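Local coordinates for CrtC domain-containing protein (Fusarium vanettenii 77-13-4, PDB 7A0Q) that is a kievitone hydratase, a secreted fungal lyase that probably detoxifies the bean phytoalexin kievitone by adding water to it, at residues F26-E31 with Y64-N69; F222-P227 with F297-Y302. One frame throughout, in Å; residues are numbered along the deposited sequence.

How the contacts relate
From the N terminus the chain first runs through the irregular segment 26-31, and contact 1 closes the long loop that follows by laying this segment against the end of strand 58-66. Contact 2 opens only after contact 1 has closed, so the two stand in series and neither nests in nor crosses the other. It joins strand 218-225, the first of the C-terminal barrel, to strand 295-308, the sixth, closing a span of 69 residues that mostly form barrel strands. Their centres are about 17 Å apart, yet touches between them tie the N-terminal arm and strand 58-66 to the lipocalin-like barrel: Y64 OH probably hydrogen-bonds Q223 OE1, P27 packs on P227, and F26 on Y302.

Contact 1: F26-E31 with Y64-N69; sequences FPFKPE and YITTTN
The methylene of Y64 sits almost exactly over the centre of the F28 ring, its CB 3.5 Å from the ring centroid and only 3° off the normal, a CH-pi contact that is nearly perpendicular to the ring. The phenyl group is held from its opposite face as well: F26 CB lies over that side, offset toward the rim. The inverse gamma turn centred on P27, a shape compatible with proline's restricted phi, brings F26 and F28 together, and F28 N makes the accompanying weak bond to F26 O at 2.9 Å. With CG anti to its carbonyl carbon (chi1 -57°), F28 directs its ring at the strand, where CD2 comes within 3.5 Å of Y64 C and I65 O lies at the ring edge, in plane. A phenyl ring suits the place because its flat faces fit between Y64 CB and F26 CB, and it needs no polar partner in this buried spot.

The two rings themselves meet obliquely, with centroids 5.4 Å apart and planes at 57°. Y64 meets F28 chiefly with its CB, while the far end of its ring leads away to place OH on Q223 OE1. T66 skirts the phenyl with OG1, 4.1 Å from F28 CD2, but the polar needs of that hydroxyl are met by K200 O and Q72 NE2.

The contact is buried, and it covers the end of strand 58-66: Q72 of the adjoining antiparallel strand 72-81 and L95 of a loop also touch F28, while H202, from the strand pairing on the other flank, stacks on the Y64 ring.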
ATOM      1  N   PHE A  26     -18.849   1.054   0.239  1.00 22.43           N
ATOM      2  CA  PHE A  26     -17.915   1.406  -0.821  1.00 24.38           C
ATOM      3  C   PHE A  26     -17.948   0.345  -1.914  1.00 22.22           C
ATOM      4  O   PHE A  26     -18.123  -0.839  -1.617  1.00 21.32           O
ATOM      5  CB  PHE A  26     -16.499   1.534  -0.273  1.00 21.07           C
ATOM      6  CG  PHE A  26     -16.305   2.721   0.596  1.00 22.07           C
ATOM      7  CD1 PHE A  26     -16.021   3.956   0.039  1.00 21.79           C
ATOM      8  CD2 PHE A  26     -16.431   2.615   1.973  1.00 21.99           C
ATOM      9  CE1 PHE A  26     -15.851   5.065   0.836  1.00 24.31           C
ATOM     10  CE2 PHE A  26     -16.264   3.723   2.780  1.00 25.24           C
ATOM     11  CZ  PHE A  26     -15.978   4.951   2.209  1.00 24.19           C
ATOM     12  N   PRO A  27     -17.781   0.738  -3.188  1.00 20.73           N
ATOM     13  CA  PRO A  27     -17.888  -0.204  -4.309  1.00 19.85           C
ATOM     14  C   PRO A  27     -16.619  -1.030  -4.545  1.00 21.82           C
ATOM     15  O   PRO A  27     -16.100  -1.100  -5.663  1.00 22.45           O
ATOM     16  CB  PRO A  27     -18.202   0.716  -5.492  1.00 22.03           C
ATOM     17  CG  PRO A  27     -17.511   1.994  -5.153  1.00 21.68           C
ATOM     18  CD  PRO A  27     -17.550   2.120  -3.646  1.00 23.38           C
ATOM     19  N   PHE A  28     -16.132  -1.688  -3.486  1.00 19.07           N
ATOM     20  CA  PHE A  28     -14.994  -2.593  -3.622  1.00 18.57           C
ATOM     21  C   PHE A  28     -15.331  -3.725  -4.585  1.00 23.70           C
ATOM     22  O   PHE A  28     -16.385  -4.360  -4.469  1.00 22.32           O
ATOM     23  CB  PHE A  28     -14.604  -3.191  -2.268  1.00 19.81           C
ATOM     24  CG  PHE A  28     -14.277  -2.183  -1.198  1.00 18.11           C
ATOM     25  CD1 PHE A  28     -13.801  -0.913  -1.507  1.00 19.18           C
ATOM     26  CD2 PHE A  28     -14.420  -2.536   0.138  1.00 19.59           C
ATOM     27  CE1 PHE A  28     -13.486  -0.009  -0.492  1.00 20.73           C
ATOM     28  CE2 PHE A  28     -14.119  -1.638   1.150  1.00 18.97           C
ATOM     29  CZ  PHE A  28     -13.649  -0.374   0.841  1.00 19.79           C
ATOM     30  N   LYS A  29     -14.419  -3.997  -5.524  1.00 20.59           N
ATOM     31  CA  LYS A  29     -14.583  -5.126  -6.430  1.00 18.12           C
ATOM     32  C   LYS A  29     -13.261  -5.394  -7.133  1.00 19.04           C
ATOM     33  O   LYS A  29     -12.468  -4.463  -7.328  1.00 21.04           O
ATOM     34  CB  LYS A  29     -15.697  -4.862  -7.455  1.00 25.72           C
ATOM     35  CG  LYS A  29     -15.471  -3.648  -8.327  1.00 29.66           C
ATOM     36  CD  LYS A  29     -16.694  -3.349  -9.203  1.00 34.65           C
ATOM     37  CE  LYS A  29     -17.892  -2.922  -8.356  1.00 43.93           C
ATOM     38  NZ  LYS A  29     -19.053  -2.432  -9.162  1.00 45.49           N
ATOM     39  N   PRO A  30     -12.989  -6.631  -7.527  1.00 19.40           N
ATOM     40  CA  PRO A  30     -11.719  -6.938  -8.185  1.00 19.25           C
ATOM     41  C   PRO A  30     -11.762  -6.649  -9.677  1.00 22.55           C
ATOM     42  O   PRO A  30     -12.823  -6.578 -10.304  1.00 21.42           O
ATOM     43  CB  PRO A  30     -11.549  -8.436  -7.936  1.00 19.10           C
ATOM     44  CG  PRO A  30     -12.974  -8.947  -7.929  1.00 20.07           C
ATOM     45  CD  PRO A  30     -13.810  -7.842  -7.323  1.00 18.00           C
ATOM     46  N   GLU A  31     -10.571  -6.492 -10.244  1.00 17.99           N
ATOM     47  CA  GLU A  31     -10.442  -6.571 -11.686  1.00 17.88           C
ATOM     48  C   GLU A  31     -10.310  -8.028 -12.106  1.00 20.43           C
ATOM     49  O   GLU A  31     -10.110  -8.929 -11.283  1.00 21.04           O
ATOM     50  CB  GLU A  31      -9.251  -5.734 -12.173  1.00 19.46           C
ATOM     51  CG  GLU A  31      -9.549  -4.259 -12.046  1.00 19.39           C
ATOM     52  CD  GLU A  31      -8.366  -3.364 -12.388  1.00 24.51           C
ATOM     53  OE1 GLU A  31      -7.208  -3.839 -12.349  1.00 19.62           O
ATOM     54  OE2 GLU A  31      -8.617  -2.179 -12.698  1.00 23.79           O
ATOM     55  N   TYR A  64      -9.326  -4.270   0.670  1.00 15.59           N
ATOM     56  CA  TYR A  64     -10.593  -3.571   0.824  1.00 16.91           C
ATOM     57  C   TYR A  64     -11.686  -4.629   0.752  1.00 16.55           C
ATOM     58  O   TYR A  64     -11.950  -5.173  -0.323  1.00 17.96           O
ATOM     59  CB  TYR A  64     -10.750  -2.525  -0.277  1.00 17.37           C
ATOM     60  CG  TYR A  64      -9.608  -1.526  -0.361  1.00 17.49           C
ATOM     61  CD1 TYR A  64      -8.454  -1.808  -1.088  1.00 15.87           C
ATOM     62  CD2 TYR A  64      -9.694  -0.300   0.293  1.00 16.98           C
ATOM     63  CE1 TYR A  64      -7.412  -0.883  -1.163  1.00 17.42           C
ATOM     64  CE2 TYR A  64      -8.677   0.624   0.227  1.00 20.96           C
ATOM     65  CZ  TYR A  64      -7.539   0.332  -0.498  1.00 15.46           C
ATOM     66  OH  TYR A  64      -6.550   1.279  -0.539  1.00 17.36           O
ATOM     67  N   ILE A  65     -12.306  -4.930   1.895  1.00 17.50           N
ATOM     68  CA  ILE A  65     -13.066  -6.162   2.079  1.00 16.47           C
ATOM     69  C   ILE A  65     -14.539  -5.837   2.311  1.00 17.88           C
ATOM     70  O   ILE A  65     -14.863  -4.940   3.093  1.00 19.23           O
ATOM     71  CB  ILE A  65     -12.510  -6.978   3.263  1.00 17.94           C
ATOM     72  CG1 ILE A  65     -11.182  -7.653   2.883  1.00 18.16           C
ATOM     73  CG2 ILE A  65     -13.538  -8.002   3.746  1.00 18.82           C
ATOM     74  CD1 ILE A  65     -10.406  -8.164   4.070  1.00 21.09           C
ATOM     75  N   THR A  66     -15.420  -6.555   1.618  1.00 17.53           N
ATOM     76  CA  THR A  66     -16.800  -6.747   2.057  1.00 18.56           C
ATOM     77  C   THR A  66     -16.945  -8.212   2.445  1.00 17.30           C
ATOM     78  O   THR A  66     -16.559  -9.094   1.672  1.00 18.36           O
ATOM     79  CB  THR A  66     -17.815  -6.396   0.965  1.00 19.09           C
ATOM     80  OG1 THR A  66     -17.555  -5.084   0.450  1.00 20.11           O
ATOM     81  CG2 THR A  66     -19.239  -6.440   1.531  1.00 22.47           C
ATOM     82  N   THR A  67     -17.470  -8.471   3.648  1.00 20.17           N
ATOM     83  CA  THR A  67     -17.680  -9.843   4.077  1.00 19.44           C
ATOM     84  C   THR A  67     -19.005 -10.369   3.527  1.00 17.62           C
ATOM     85  O   THR A  67     -19.817  -9.616   2.979  1.00 20.29           O
ATOM     86  CB  THR A  67     -17.678  -9.952   5.599  1.00 22.57           C
ATOM     87  OG1 THR A  67     -18.762  -9.174   6.114  1.00 23.17           O
ATOM     88  CG2 THR A  67     -16.352  -9.445   6.193  1.00 19.56           C
ATOM     89  N   THR A  68     -19.216 -11.682   3.678  1.00 19.17           N
ATOM     90  CA  THR A  68     -20.456 -12.271   3.187  1.00 20.62           C
ATOM     91  C   THR A  68     -21.662 -11.830   4.006  1.00 24.17           C
ATOM     92  O   THR A  68     -22.794 -11.973   3.529  1.00 22.67           O
ATOM     93  CB  THR A  68     -20.368 -13.800   3.157  1.00 21.77           C
ATOM     94  OG1 THR A  68     -20.066 -14.311   4.461  1.00 22.01           O
ATOM     95  CG2 THR A  68     -19.296 -14.246   2.178  1.00 24.61           C
ATOM     96  N   ASN A  69     -21.455 -11.291   5.212  1.00 19.95           N
ATOM     97  CA  ASN A  69     -22.543 -10.673   5.964  1.00 21.81           C
ATOM     98  C   ASN A  69     -22.531  -9.149   5.859  1.00 24.73           C
ATOM     99  O   ASN A  69     -23.050  -8.464   6.746  1.00 26.65           O
ATOM    100  CB  ASN A  69     -22.524 -11.139   7.426  1.00 22.86           C
ATOM    101  CG  ASN A  69     -21.286 -10.700   8.177  1.00 35.73           C
ATOM    102  OD1 ASN A  69     -20.198 -10.600   7.609  1.00 32.29           O
ATOM    103  ND2 ASN A  69     -21.442 -10.451   9.478  1.00 32.90           N
TER

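Contact 2: F222-P227 with F297-Y302; sequences FQLHIP and FKLSSY
F222 and L299 face each other across the interior of an eight-stranded antiparallel barrel, with CA atoms 9.8 Å apart, too far for backbone pairing. This is the lipocalin-like domain, and the contact spans its core between the first and sixth strands, 218-225 and 295-308.

Branched and aromatic apolar residues suit such a core because they are bulky enough to meet in the barrel interior, and have no polar groups to satisfy there. One methyl of L299 does most of the work: its CD2 is 3.7 Å from CD2 of L224 and 4.1 Å from CD1 of F222. The L299 chi2, 97° to CD1, lies away from the staggered positions, a rotation that turns CD2 toward both partners. The L224 and L299 side chains cross at about a right angle. Farther along, I226 CD1 approaches the F297 ring at CE1, 4.2 Å away. I322 and F324 of strand 317-328 add to the same core, and W287 meets the F222 ring edge-to-face.

Q223 and H225 belong to the other face of their strand, where Q223 also bonds Y64 OH and S62 OG, and H225 meets H202 edge-to-face. There H225 NE2 donates to Q223 OE1 at 2.8 Å, nearly straight at 165°, lying in the amide plane on a lone pair of that oxygen.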
ATOM      1  N   PHE A 222       0.398   8.018  -1.577  1.00 14.92           N
ATOM      2  CA  PHE A 222      -1.027   7.837  -1.808  1.00 15.04           C
ATOM      3  C   PHE A 222      -1.274   6.689  -2.778  1.00 14.76           C
ATOM      4  O   PHE A 222      -0.615   6.579  -3.820  1.00 15.36           O
ATOM      5  CB  PHE A 222      -1.672   9.095  -2.385  1.00 15.56           C
ATOM      6  CG  PHE A 222      -1.748  10.236  -1.426  1.00 18.52           C
ATOM      7  CD1 PHE A 222      -2.810  10.335  -0.534  1.00 18.66           C
ATOM      8  CD2 PHE A 222      -0.771  11.222  -1.423  1.00 18.35           C
ATOM      9  CE1 PHE A 222      -2.892  11.397   0.361  1.00 19.28           C
ATOM     10  CE2 PHE A 222      -0.850  12.295  -0.536  1.00 19.13           C
ATOM     11  CZ  PHE A 222      -1.905  12.386   0.350  1.00 16.52           C
ATOM     12  N   GLN A 223      -2.274   5.879  -2.447  1.00 14.74           N
ATOM     13  CA  GLN A 223      -2.773   4.796  -3.285  1.00 15.08           C
ATOM     14  C   GLN A 223      -4.243   5.101  -3.540  1.00 15.31           C
ATOM     15  O   GLN A 223      -5.050   5.033  -2.610  1.00 15.40           O
ATOM     16  CB  GLN A 223      -2.602   3.460  -2.564  1.00 15.02           C
ATOM     17  CG  GLN A 223      -3.195   2.286  -3.313  1.00 13.57           C
ATOM     18  CD  GLN A 223      -3.705   1.187  -2.400  1.00 16.96           C
ATOM     19  OE1 GLN A 223      -4.833   0.720  -2.564  1.00 16.82           O
ATOM     20  NE2 GLN A 223      -2.873   0.747  -1.449  1.00 15.07           N
ATOM     21  N   LEU A 224      -4.603   5.448  -4.777  1.00 15.80           N
ATOM     22  CA  LEU A 224      -5.945   5.960  -5.048  1.00 15.93           C
ATOM     23  C   LEU A 224      -6.704   5.112  -6.063  1.00 15.37           C
ATOM     24  O   LEU A 224      -6.149   4.688  -7.086  1.00 16.93           O
ATOM     25  CB  LEU A 224      -5.896   7.413  -5.540  1.00 16.11           C
ATOM     26  CG  LEU A 224      -5.093   8.379  -4.663  1.00 19.86           C
ATOM     27  CD1 LEU A 224      -5.083   9.774  -5.291  1.00 20.79           C
ATOM     28  CD2 LEU A 224      -5.611   8.409  -3.205  1.00 16.89           C
ATOM     29  N   HIS A 225      -7.995   4.924  -5.790  1.00 16.59           N
ATOM     30  CA  HIS A 225      -8.936   4.248  -6.680  1.00 16.81           C
ATOM     31  C   HIS A 225     -10.072   5.200  -7.030  1.00 16.63           C
ATOM     32  O   HIS A 225     -10.568   5.922  -6.161  1.00 18.69           O
ATOM     33  CB  HIS A 225      -9.527   2.990  -6.029  1.00 17.90           C
ATOM     34  CG  HIS A 225      -8.490   2.024  -5.553  1.00 16.16           C
ATOM     35  ND1 HIS A 225      -8.133   0.902  -6.268  1.00 17.87           N
ATOM     36  CD2 HIS A 225      -7.689   2.049  -4.462  1.00 16.91           C
ATOM     37  CE1 HIS A 225      -7.175   0.256  -5.620  1.00 14.16           C
ATOM     38  NE2 HIS A 225      -6.880   0.941  -4.527  1.00 16.64           N
ATOM     39  N   ILE A 226     -10.466   5.205  -8.303  1.00 17.77           N
ATOM     40  CA  ILE A 226     -11.602   6.003  -8.774  1.00 20.55           C
ATOM     41  C   ILE A 226     -12.607   5.039  -9.395  1.00 20.71           C
ATOM     42  O   ILE A 226     -12.490   4.694 -10.581  1.00 21.96           O
ATOM     43  CB  ILE A 226     -11.161   7.093  -9.765  1.00 21.82           C
ATOM     44  CG1 ILE A 226     -10.122   8.003  -9.104  1.00 19.26           C
ATOM     45  CG2 ILE A 226     -12.377   7.916 -10.238  1.00 22.34           C
ATOM     46  CD1 ILE A 226      -9.459   8.995 -10.059  1.00 21.72           C
ATOM     47  N   PRO A 227     -13.589   4.565  -8.622  1.00 21.87           N
ATOM     48  CA  PRO A 227     -14.438   3.444  -9.073  1.00 27.06           C
ATOM     49  C   PRO A 227     -15.125   3.625 -10.419  1.00 25.99           C
ATOM     50  O   PRO A 227     -15.402   2.620 -11.088  1.00 33.61           O
ATOM     51  CB  PRO A 227     -15.464   3.320  -7.939  1.00 31.45           C
ATOM     52  CG  PRO A 227     -14.716   3.777  -6.719  1.00 25.88           C
ATOM     53  CD  PRO A 227     -13.757   4.853  -7.186  1.00 22.40           C
ATOM     54  N   PHE A 297      -7.584  16.962  -6.336  1.00 23.47           N
ATOM     55  CA  PHE A 297      -8.241  16.083  -5.382  1.00 22.87           C
ATOM     56  C   PHE A 297      -8.167  16.661  -3.980  1.00 22.20           C
ATOM     57  O   PHE A 297      -7.159  17.261  -3.597  1.00 24.19           O
ATOM     58  CB  PHE A 297      -7.609  14.683  -5.405  1.00 25.19           C
ATOM     59  CG  PHE A 297      -7.519  14.092  -6.781  1.00 25.69           C
ATOM     60  CD1 PHE A 297      -8.550  13.320  -7.282  1.00 29.91           C
ATOM     61  CD2 PHE A 297      -6.420  14.354  -7.592  1.00 25.97           C
ATOM     62  CE1 PHE A 297      -8.480  12.790  -8.566  1.00 31.90           C
ATOM     63  CE2 PHE A 297      -6.343  13.837  -8.874  1.00 29.41           C
ATOM     64  CZ  PHE A 297      -7.366  13.052  -9.361  1.00 25.34           C
ATOM     65  N   LYS A 298      -9.247  16.460  -3.222  1.00 22.28           N
ATOM     66  CA  LYS A 298      -9.339  16.823  -1.814  1.00 25.08           C
ATOM     67  C   LYS A 298      -9.533  15.524  -1.045  1.00 22.50           C
ATOM     68  O   LYS A 298     -10.558  14.859  -1.209  1.00 23.75           O
ATOM     69  CB  LYS A 298     -10.506  17.786  -1.580  1.00 28.18           C
ATOM     70  CG  LYS A 298     -10.786  18.102  -0.125  1.00 38.31           C
ATOM     71  CD  LYS A 298      -9.634  18.848   0.536  1.00 41.97           C
ATOM     72  CE  LYS A 298      -9.202  18.172   1.833  1.00 37.57           C
ATOM     73  NZ  LYS A 298     -10.364  17.775   2.695  1.00 45.16           N
ATOM     74  N   LEU A 299      -8.553  15.155  -0.223  1.00 22.04           N
ATOM     75  CA  LEU A 299      -8.509  13.836   0.398  1.00 22.89           C
ATOM     76  C   LEU A 299      -8.605  13.954   1.915  1.00 23.14           C
ATOM     77  O   LEU A 299      -8.065  14.889   2.512  1.00 20.95           O
ATOM     78  CB  LEU A 299      -7.222  13.095  -0.005  1.00 20.66           C
ATOM     79  CG  LEU A 299      -6.842  13.183  -1.490  1.00 21.22           C
ATOM     80  CD1 LEU A 299      -5.796  14.280  -1.783  1.00 22.46           C
ATOM     81  CD2 LEU A 299      -6.374  11.813  -2.014  1.00 21.34           C
ATOM     82  N   SER A 300      -9.286  12.993   2.540  1.00 22.81           N
ATOM     83  CA  SER A 300      -9.541  13.050   3.976  1.00 26.69           C
ATOM     84  C   SER A 300      -9.363  11.678   4.599  1.00 22.16           C
ATOM     85  O   SER A 300      -9.913  10.690   4.101  1.00 21.87           O
ATOM     86  CB  SER A 300     -10.953  13.566   4.262  1.00 26.82           C
ATOM     87  OG  SER A 300     -11.134  14.837   3.670  1.00 29.63           O
ATOM     88  N   SER A 301      -8.615  11.623   5.693  1.00 21.24           N
ATOM     89  CA  SER A 301      -8.491  10.371   6.421  1.00 21.19           C
ATOM     90  C   SER A 301      -9.844   9.982   7.011  1.00 24.79           C
ATOM     91  O   SER A 301     -10.585  10.829   7.523  1.00 26.22           O
ATOM     92  CB  SER A 301      -7.434  10.489   7.513  1.00 22.30           C
ATOM     93  OG  SER A 301      -7.225   9.235   8.142  1.00 23.99           O
ATOM     94  N   TYR A 302     -10.165   8.690   6.926  1.00 22.23           N
ATOM     95  CA  TYR A 302     -11.489   8.201   7.312  1.00 24.05           C
ATOM     96  C   TYR A 302     -11.729   8.336   8.813  1.00 27.42           C
ATOM     97  O   TYR A 302     -12.850   8.629   9.247  1.00 26.03           O
ATOM     98  CB  TYR A 302     -11.622   6.743   6.881  1.00 21.63           C
ATOM     99  CG  TYR A 302     -13.021   6.169   6.897  1.00 20.70           C
ATOM    100  CD1 TYR A 302     -13.917   6.437   5.866  1.00 24.35           C
ATOM    101  CD2 TYR A 302     -13.430   5.322   7.917  1.00 25.27           C
ATOM    102  CE1 TYR A 302     -15.192   5.892   5.866  1.00 24.59           C
ATOM    103  CE2 TYR A 302     -14.694   4.775   7.925  1.00 24.38           C
ATOM    104  CZ  TYR A 302     -15.570   5.066   6.898  1.00 25.77           C
ATOM    105  OH  TYR A 302     -16.831   4.515   6.899  1.00 27.13           O
TER